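Local coordinates for protein probable hydrolase (Pseudomonas aeruginosa, PDB 3OM8) that probably hydrolyses a small ester or lactone, perhaps as a 3-oxoadipate enol-lactonase, using an alpha/beta-hydrolase fold, at residues T211-G216 / A237-L242. Residues are numbered along the deposited sequence; the frame is centred on the assembly and turned at random.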
loop_
_atom_site.group_PDB
_atom_site.type_symbol
_atom_site.label_atom_id
_atom_site.label_comp_id
_atom_site.label_asym_id
_atom_site.label_seq_id
_atom_site.Cartn_x
_atom_site.Cartn_y
_atom_site.Cartn_z
ATOM N N THR B 211 2.092 9.322 11.618
ATOM C CA THR B 211 1.089 9.485 10.588
ATOM C C THR B 211 0.696 8.180 9.908
ATOM O O THR B 211 1.550 7.445 9.433
ATOM C CB THR B 211 1.600 10.446 9.504
ATOM O OG1 THR B 211 1.986 11.685 10.110
ATOM C CG2 THR B 211 0.523 10.689 8.470
ATOM N N LEU B 212 -0.604 7.912 9.847
ATOM C CA LEU B 212 -1.139 6.848 9.005
ATOM C C LEU B 212 -1.849 7.468 7.801
ATOM O O LEU B 212 -2.668 8.371 7.959
ATOM C CB LEU B 212 -2.133 5.991 9.783
ATOM C CG LEU B 212 -2.958 5.015 8.942
ATOM C CD1 LEU B 212 -2.048 3.948 8.320
ATOM C CD2 LEU B 212 -4.045 4.345 9.782
ATOM N N VAL B 213 -1.534 6.981 6.605
ATOM C CA VAL B 213 -2.200 7.425 5.387
ATOM C C VAL B 213 -3.043 6.300 4.793
ATOM O O VAL B 213 -2.527 5.220 4.500
ATOM C CB VAL B 213 -1.192 7.859 4.319
ATOM C CG1 VAL B 213 -1.924 8.319 3.066
ATOM C CG2 VAL B 213 -0.293 8.949 4.844
ATOM N N ILE B 214 -4.336 6.560 4.621
ATOM C CA ILE B 214 -5.246 5.634 3.953
ATOM C C ILE B 214 -5.544 6.157 2.552
ATOM O O ILE B 214 -5.872 7.337 2.385
ATOM C CB ILE B 214 -6.551 5.476 4.749
ATOM C CG1 ILE B 214 -6.236 5.008 6.175
ATOM C CG2 ILE B 214 -7.499 4.507 4.048
ATOM C CD1 ILE B 214 -7.435 4.880 7.064
ATOM N N ALA B 215 -5.408 5.298 1.546
ATOM C CA ALA B 215 -5.645 5.702 0.159
ATOM C C ALA B 215 -6.565 4.725 -0.560
ATOM O O ALA B 215 -6.656 3.562 -0.179
ATOM C CB ALA B 215 -4.334 5.848 -0.599
ATOM N N GLY B 216 -7.257 5.209 -1.585
ATOM C CA GLY B 216 -8.159 4.383 -2.363
ATOM C C GLY B 216 -7.526 4.115 -3.708
ATOM O O GLY B 216 -7.101 5.040 -4.389
ATOM N N ALA B 237 5.900 7.461 8.535
ATOM C CA ALA B 237 4.500 7.330 8.150
ATOM C C ALA B 237 4.221 5.943 7.584
ATOM O O ALA B 237 5.092 5.329 6.964
ATOM C CB ALA B 237 4.107 8.418 7.130
ATOM N N ARG B 238 3.001 5.462 7.799
ATOM C CA ARG B 238 2.545 4.214 7.197
ATOM C C ARG B 238 1.476 4.464 6.131
ATOM O O ARG B 238 0.781 5.483 6.156
ATOM C CB ARG B 238 1.944 3.302 8.258
ATOM C CG ARG B 238 2.922 2.718 9.235
ATOM C CD ARG B 238 2.412 1.373 9.683
ATOM N NE ARG B 238 1.272 1.494 10.578
ATOM C CZ ARG B 238 0.077 0.970 10.338
ATOM N NH1 ARG B 238 -0.887 1.126 11.231
ATOM N NH2 ARG B 238 -0.157 0.286 9.220
ATOM N N LEU B 239 1.336 3.511 5.216
ATOM C CA LEU B 239 0.334 3.577 4.161
ATOM C C LEU B 239 -0.520 2.312 4.151
ATOM O O LEU B 239 0.000 1.193 4.141
ATOM C CB LEU B 239 1.002 3.761 2.790
ATOM C CG LEU B 239 0.100 3.694 1.553
ATOM C CD1 LEU B 239 -0.722 4.977 1.467
ATOM C CD2 LEU B 239 0.893 3.507 0.277
ATOM N N VAL B 240 -1.834 2.504 4.166
ATOM C CA VAL B 240 -2.795 1.437 3.955
ATOM C C VAL B 240 -3.565 1.751 2.678
ATOM O O VAL B 240 -4.080 2.843 2.526
ATOM C CB VAL B 240 -3.773 1.336 5.135
ATOM C CG1 VAL B 240 -5.029 0.568 4.736
ATOM C CG2 VAL B 240 -3.087 0.682 6.336
ATOM N N THR B 241 -3.634 0.811 1.749
ATOM C CA THR B 241 -4.350 1.057 0.505
ATOM C C THR B 241 -5.533 0.118 0.357
ATOM O O THR B 241 -5.366 -1.096 0.319
ATOM C CB THR B 241 -3.428 0.895 -0.703
ATOM O OG1 THR B 241 -2.380 1.865 -0.628
ATOM C CG2 THR B 241 -4.204 1.101 -1.997
ATOM N N LEU B 242 -6.734 0.678 0.275
ATOM C CA LEU B 242 -7.935 -0.134 0.126
ATOM C C LEU B 242 -8.411 -0.112 -1.318
ATOM O O LEU B 242 -8.123 0.830 -2.050
ATOM C CB LEU B 242 -9.029 0.364 1.066
ATOM C CG LEU B 242 -8.593 0.436 2.527
ATOM C CD1 LEU B 242 -9.648 1.089 3.397
ATOM C CD2 LEU B 242 -8.236 -0.966 3.051
#
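With CG of Leu212 anti to the backbone N, a chi2 of 65° swings CD1 back over the neighbouring strand, to within 4.0 Å of Val240 CG2. Leu239 is twisted likewise, and on the other face its CD1 lies 3.9 Å from Val213 CG1. These are the last two strands of the alpha/beta-hydrolase sheet, joined by helix 224-233 in a beta-alpha-beta crossover. They run parallel, and five backbone hydrogen bonds link them, from Arg238 N to Thr211 O at one end to Leu242 N to Ala215 O at the other. The straightest goes from Val240 N to Val213 O, 2.8 Å long with 170° at the hydrogen.

Apolar side chains suit a sheet sandwiched between helices, which pack them away from water. Leu212, Ile214, Val240 and Leu242 share one face with Arg238, and there Phe256 and Phe263 of helix 253-264 pack on Ile214 and Leu212. On the other, Val213 and Leu239 meet helix 224-233, and the methyl of Ala215 makes a looser contact, CB to Leu239 CD1 4.3 Å. Strand 238-242 is outermost within the chain, and its Val240, Thr241 and Leu242 pack against a second subunit. Gly216 lies beside a probable Ser-His-Asp triad of Ser101, His246 and Asp219. Arg238 suits the partly exposed start of its strand: its chain bends at chi3 (-73°), and Leu212 CD1 sits 4.0 Å above the guanidinium plane, offset toward the rim.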